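Local atomic coordinates of GCN5-related N-acetyltransferase:Aminotransferase, class-II (PDB entry 2FIW), a protein that binds acetyl coenzyme A and, as a member of the GNAT family, probably transfers its acetyl group to the amine of a substrate not yet identified. Residues A[38-43]-A[147-152]; A[60-65]-A[78-83]. All blocks are in the same frame, centred on the assembly; numbering follows the deposited sequence. Where two conformers were deposited one is given.

Interaction 1: residues A[38-43]-A[147-152]; sequences SEEQQE and NGEWLA
Helix 39-43 passes strand 149-152 almost at a right angle (95°), the two axes coming within 8.3 Å of each other, and the backbones are nearest at Gln41 and Glu149. In this GNAT fold the helix lies against the start of strand 149-159, just after the turn that joins it to the outermost strand 137-146. On one side the strand pairs with 137-146, where Leu151 bonds to Val144; the helix is met by side chains. Gln41 does most of this work. With CG beside its own backbone N (chi1 -70°) and the chain extended beyond, its amide reaches the strand, and Gln41 NE2 donates to Trp150 O at 2.8 Å. The bond is nearly straight (169° at the hydrogen) and lies in the planes of both the amide and the carbonyl. A water accepts from Gln41 NE2 (2.6 Å) and also from Ala152 N. At the amide's other end, Gln41 OE1 takes the N-H of Ser38 N on a lone pair (2.8 Å), which fixes the rotation of the group. Shortening this side chain to alanine removes both ends of the amide, and Trp150 O and Ser38 N would probably lose these partners. Nearer the backbone, Leu151 CD1 packs on Gln41 CB at 3.9 Å, and Leu151 also touches Tyr37 and Trp45. Glu149, bent at chi2, brings its carboxylate against Glu40 CB and Gln41 CG, crossing the Gln41 side chain at about a right angle. Two like charges would probably disfavour each other here unless one is protonated: Glu149 OE1 stands 3.0 Å from Glu40 OE1.

Interaction 2: residues A[60-65]-A[78-83]; sequences SGQLTL and SLKGPD
Antiparallel strand pairing joins Leu63-Thr64 to Ser78-Leu79 at the open end of the beta hairpin formed by strands 63-69 and 72-80, inside the mixed sheet. The short strand axes run 4.6 Å apart and 171° from one another. Leu63 and Leu79 form a hydrogen-bonded pair: Leu63 N donates to Leu79 O at 3.0 Å, and Leu79 N returns a bond of 2.8 Å to Leu63 O. The same Leu63 O receives a CA-H...O contact from Ser78 CA. On the face carrying these leucines, the side chains lie side by side and point the same way, with Leu63 CD1 4.0 Å from Leu79 CD2. Leu63 also touches Leu110 of helix 99-112, while Leu79 meets Leu119.

Thr64 and Ser78, a non-hydrogen-bonded pair, occupy the other face. Ser78 OG, anti to the backbone N (chi1 -151°), extends across to lie 2.7 Å from Thr64 OG1, which is itself bonded to Leu59 O at the end of helix 52-60. Gln62 enters beside the serine, its CB 3.2 Å from Leu79 O and its flat end crossing the aliphatic part of Lys80. Beyond the strands, a water accepts from Gly81 N and reaches Gly61 O only weakly. Side chains alternating between two faces are the signature of an antiparallel hairpin, here part of the mixed sheet of the GNAT fold, an alpha-beta-alpha sandwich.

Interaction 1 and interaction 2 both reach the same sheet but in separate regions of it, with centres 24 Å apart and nearest atoms about 16 Å apart, so neither touches the other. Residues 60-65 and 78-83 follow each other closely in the chain and build a hairpin; residues 38-43 and 147-152, separated by more than a hundred positions, bring an early helix onto a late strand, and the whole hairpin lies between them in sequence. Bound acetyl coenzyme A touches neither of two side chains here: it lies about 9 Å from that of Leu151 and about 8 Å from that of Ser78. One contact thus illustrates side-chain docking, the other backbone pairing.

Interaction 1: residues A[38-43]-A[147-152]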
loop_
_atom_site.group_PDB
_atom_site.type_symbol
_atom_site.label_atom_id
_atom_site.label_comp_id
_atom_site.label_asym_id
_atom_site.label_seq_id
_atom_site.Cartn_x
_atom_site.Cartn_y
_atom_site.Cartn_z
ATOM N N SER A 38 4.192 -13.310 11.854
ATOM C CA SER A 38 3.426 -14.149 12.774
ATOM C C SER A 38 2.142 -13.458 13.235
ATOM O O SER A 38 2.019 -12.249 13.141
ATOM C CB SER A 38 4.290 -14.670 13.942
ATOM O OG SER A 38 4.814 -13.638 14.771
ATOM N N GLU A 39 1.207 -14.283 13.694
ATOM C CA GLU A 39 -0.087 -13.906 14.257
ATOM C C GLU A 39 -0.147 -12.554 15.008
ATOM O O GLU A 39 -1.041 -11.730 14.768
ATOM C CB GLU A 39 -0.573 -15.057 15.155
ATOM C CG GLU A 39 0.512 -15.667 16.097
ATOM C CD GLU A 39 1.263 -16.914 15.549
ATOM O OE1 GLU A 39 1.581 -17.008 14.332
ATOM O OE2 GLU A 39 1.566 -17.798 16.385
ATOM N N GLU A 40 0.809 -12.339 15.904
ATOM C CA GLU A 40 0.867 -11.162 16.755
ATOM C C GLU A 40 1.370 -9.917 16.021
ATOM O O GLU A 40 0.931 -8.801 16.303
ATOM C CB GLU A 40 1.763 -11.435 17.957
ATOM C CG GLU A 40 1.112 -12.189 19.091
ATOM C CD GLU A 40 1.924 -12.075 20.389
ATOM O OE1 GLU A 40 2.325 -10.941 20.744
ATOM O OE2 GLU A 40 2.161 -13.114 21.048
ATOM N N GLN A 41 2.324 -10.122 15.115
ATOM C CA GLN A 41 2.809 -9.071 14.233
ATOM C C GLN A 41 1.674 -8.534 13.353
ATOM O O GLN A 41 1.467 -7.318 13.263
ATOM C CB GLN A 41 3.943 -9.593 13.367
ATOM C CG GLN A 41 5.225 -9.856 14.139
ATOM C CD GLN A 41 6.311 -10.394 13.259
ATOM O OE1 GLN A 41 6.146 -11.421 12.600
ATOM N NE2 GLN A 41 7.438 -9.699 13.231
ATOM N N GLN A 42 0.923 -9.449 12.738
ATOM C CA GLN A 42 -0.235 -9.098 11.902
ATOM C C GLN A 42 -1.300 -8.327 12.673
ATOM O O GLN A 42 -1.928 -7.425 12.122
ATOM C CB GLN A 42 -0.863 -10.355 11.294
ATOM C CG GLN A 42 0.042 -11.144 10.361
ATOM C CD GLN A 42 -0.586 -12.461 9.941
ATOM O OE1 GLN A 42 -1.160 -13.177 10.760
ATOM N NE2 GLN A 42 -0.479 -12.787 8.663
ATOM N N GLU A 43 -1.488 -8.679 13.942
ATOM C CA GLU A 43 -2.485 -8.036 14.793
ATOM C C GLU A 43 -2.103 -6.602 15.145
ATOM O O GLU A 43 -2.962 -5.725 15.169
ATOM C CB GLU A 43 -2.738 -8.861 16.070
ATOM C CG GLU A 43 -3.572 -10.129 15.837
ATOM C CD GLU A 43 -3.434 -11.194 16.940
ATOM O OE1 GLU A 43 -2.770 -10.948 17.980
ATOM O OE2 GLU A 43 -4.001 -12.292 16.748
ATOM N N ASN A 147 2.601 -0.735 17.752
ATOM C CA ASN A 147 1.752 -1.252 18.823
ATOM C C ASN A 147 2.437 -2.312 19.688
ATOM O O ASN A 147 1.853 -3.362 20.002
ATOM C CB ASN A 147 0.443 -1.797 18.249
ATOM C CG ASN A 147 -0.692 -1.691 19.230
ATOM O OD1 ASN A 147 -0.631 -0.895 20.170
ATOM N ND2 ASN A 147 -1.738 -2.486 19.029
ATOM N N GLY A 148 3.691 -2.039 20.044
ATOM C CA GLY A 148 4.464 -2.916 20.914
ATOM C C GLY A 148 5.038 -4.165 20.264
ATOM O O GLY A 148 5.558 -5.036 20.959
ATOM N N GLU A 149 4.935 -4.264 18.940
ATOM C CA GLU A 149 5.538 -5.365 18.194
ATOM C C GLU A 149 6.649 -4.845 17.309
ATOM O O GLU A 149 6.606 -3.692 16.899
ATOM C CB GLU A 149 4.497 -6.071 17.322
ATOM C CG GLU A 149 3.522 -6.927 18.094
ATOM C CD GLU A 149 4.055 -8.320 18.339
ATOM O OE1 GLU A 149 3.909 -8.802 19.465
ATOM O OE2 GLU A 149 4.629 -8.932 17.413
ATOM N N TRP A 150 7.627 -5.699 17.014
ATOM C CA TRP A 150 8.640 -5.398 16.024
ATOM C C TRP A 150 8.356 -6.167 14.716
ATOM O O TRP A 150 8.046 -7.371 14.735
ATOM C CB TRP A 150 10.050 -5.704 16.548
ATOM C CG TRP A 150 10.550 -4.788 17.689
ATOM C CD1 TRP A 150 9.952 -3.644 18.176
ATOM C CD2 TRP A 150 11.768 -4.943 18.436
ATOM N NE1 TRP A 150 10.715 -3.099 19.193
ATOM C CE2 TRP A 150 11.832 -3.874 19.370
ATOM C CE3 TRP A 150 12.800 -5.893 18.424
ATOM C CZ2 TRP A 150 12.899 -3.729 20.277
ATOM C CZ3 TRP A 150 13.858 -5.741 19.329
ATOM C CH2 TRP A 150 13.895 -4.665 20.238
ATOM N N LEU A 151 8.463 -5.459 13.591
ATOM C CA LEU A 151 8.174 -6.016 12.278
ATOM C C LEU A 151 9.283 -5.577 11.354
ATOM O O LEU A 151 9.653 -4.400 11.353
ATOM C CB LEU A 151 6.825 -5.503 11.751
ATOM C CG LEU A 151 5.515 -6.190 12.116
ATOM C CD1 LEU A 151 5.003 -5.800 13.496
ATOM C CD2 LEU A 151 4.465 -5.832 11.103
ATOM N N ALA A 152 9.829 -6.513 10.582
ATOM C CA ALA A 152 10.870 -6.186 9.608
ATOM C C ALA A 152 10.247 -5.570 8.354
ATOM O O ALA A 152 9.083 -5.838 8.034
ATOM C CB ALA A 152 11.672 -7.408 9.244
HETATM O O HOH W 1 9.128 -9.234 11.353
#

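Interaction 2: residues A[60-65]-A[78-83]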
loop_
_atom_site.group_PDB
_atom_site.type_symbol
_atom_site.label_atom_id
_atom_site.label_comp_id
_atom_site.label_asym_id
_atom_site.label_seq_id
_atom_site.Cartn_x
_atom_site.Cartn_y
_atom_site.Cartn_z
ATOM N N SER A 60 -6.341 11.119 4.584
ATOM C CA SER A 60 -6.894 12.363 4.056
ATOM C C SER A 60 -5.843 13.460 3.915
ATOM O O SER A 60 -6.005 14.380 3.122
ATOM C CB SER A 60 -8.075 12.844 4.920
ATOM O OG SER A 60 -7.615 13.388 6.151
ATOM N N GLY A 61 -4.761 13.336 4.674
ATOM C CA GLY A 61 -3.688 14.325 4.664
ATOM C C GLY A 61 -2.545 13.923 3.750
ATOM O O GLY A 61 -1.536 14.633 3.651
ATOM N N GLN A 62 -2.709 12.776 3.084
ATOM C CA GLN A 62 -1.778 12.303 2.061
ATOM C C GLN A 62 -2.471 12.284 0.693
ATOM O O GLN A 62 -3.628 12.700 0.564
ATOM C CB GLN A 62 -1.245 10.926 2.448
ATOM C CG GLN A 62 -0.204 10.984 3.583
ATOM C CD GLN A 62 0.119 9.622 4.212
ATOM O OE1 GLN A 62 -0.197 8.554 3.658
ATOM N NE2 GLN A 62 0.736 9.661 5.387
ATOM N N LEU A 63 -1.769 11.842 -0.340
ATOM C CA LEU A 63 -2.423 11.645 -1.639
ATOM C C LEU A 63 -2.818 10.179 -1.783
ATOM O O LEU A 63 -1.986 9.328 -2.079
ATOM C CB LEU A 63 -1.552 12.130 -2.810
ATOM C CG LEU A 63 -0.951 13.546 -2.794
ATOM C CD1 LEU A 63 -0.305 13.829 -4.150
ATOM C CD2 LEU A 63 -1.984 14.642 -2.481
ATOM N N THR A 64 -4.100 9.908 -1.551
ATOM C CA THR A 64 -4.622 8.555 -1.403
ATOM C C THR A 64 -5.625 8.244 -2.505
ATOM O O THR A 64 -6.619 8.946 -2.678
ATOM C CB THR A 64 -5.290 8.349 0.014
ATOM O OG1 THR A 64 -4.378 8.760 1.025
ATOM C CG2 THR A 64 -5.668 6.887 0.258
ATOM N N LEU A 65 -5.343 7.178 -3.240
ATOM C CA LEU A 65 -6.168 6.751 -4.355
ATOM C C LEU A 65 -6.823 5.428 -4.018
ATOM O O LEU A 65 -6.212 4.586 -3.364
ATOM C CB LEU A 65 -5.311 6.603 -5.627
ATOM C CG LEU A 65 -4.775 7.872 -6.326
ATOM C CD1 LEU A 65 -3.627 7.544 -7.295
ATOM C CD2 LEU A 65 -5.927 8.593 -7.041
ATOM N N SER A 78 -1.204 5.198 -0.999
ATOM C CA SER A 78 -1.044 6.512 -0.419
ATOM C C SER A 78 0.364 7.028 -0.571
ATOM O O SER A 78 1.339 6.383 -0.175
ATOM C CB SER A 78 -1.432 6.486 1.047
ATOM O OG SER A 78 -1.918 7.746 1.471
ATOM N N LEU A 79 0.464 8.203 -1.178
ATOM C CA LEU A 79 1.733 8.890 -1.270
ATOM C C LEU A 79 1.843 9.905 -0.128
ATOM O O LEU A 79 0.937 10.716 0.077
ATOM C CB LEU A 79 1.865 9.573 -2.637
ATOM C CG LEU A 79 3.167 10.336 -2.884
ATOM C CD1 LEU A 79 4.256 9.378 -3.341
ATOM C CD2 LEU A 79 2.895 11.401 -3.935
ATOM N N LYS A 80 2.931 9.819 0.636
ATOM C CA LYS A 80 3.255 10.820 1.643
ATOM C C LYS A 80 4.316 11.737 1.067
ATOM O O LYS A 80 5.274 11.274 0.438
ATOM C CB LYS A 80 3.775 10.178 2.934
ATOM C CG LYS A 80 4.185 11.192 4.003
ATOM C CD LYS A 80 4.374 10.547 5.367
ATOM C CE LYS A 80 5.006 11.543 6.337
ATOM N NZ LYS A 80 4.322 11.554 7.681
ATOM N N GLY A 81 4.124 13.040 1.269
ATOM C CA GLY A 81 5.105 14.048 0.872
ATOM C C GLY A 81 5.382 13.939 -0.614
ATOM O O GLY A 81 4.531 13.443 -1.362
ATOM N N PRO A 82 6.585 14.373 -1.047
ATOM C CA PRO A 82 6.939 14.280 -2.465
ATOM C C PRO A 82 7.202 12.840 -2.971
ATOM O O PRO A 82 6.801 12.499 -4.094
ATOM C CB PRO A 82 8.205 15.151 -2.567
ATOM C CG PRO A 82 8.826 15.071 -1.207
ATOM C CD PRO A 82 7.667 14.965 -0.237
ATOM N N ASP A 83 7.838 12.006 -2.146
ATOM C CA ASP A 83 8.432 10.766 -2.655
ATOM C C ASP A 83 8.271 9.483 -1.831
ATOM O O ASP A 83 8.975 8.512 -2.082
ATOM C CB ASP A 83 9.917 11.002 -2.938
ATOM C CG ASP A 83 10.668 11.540 -1.730
ATOM O OD1 ASP A 83 10.133 11.499 -0.588
ATOM O OD2 ASP A 83 11.811 12.015 -1.938
HETATM O O HOH W 2 1.511 14.102 2.169
#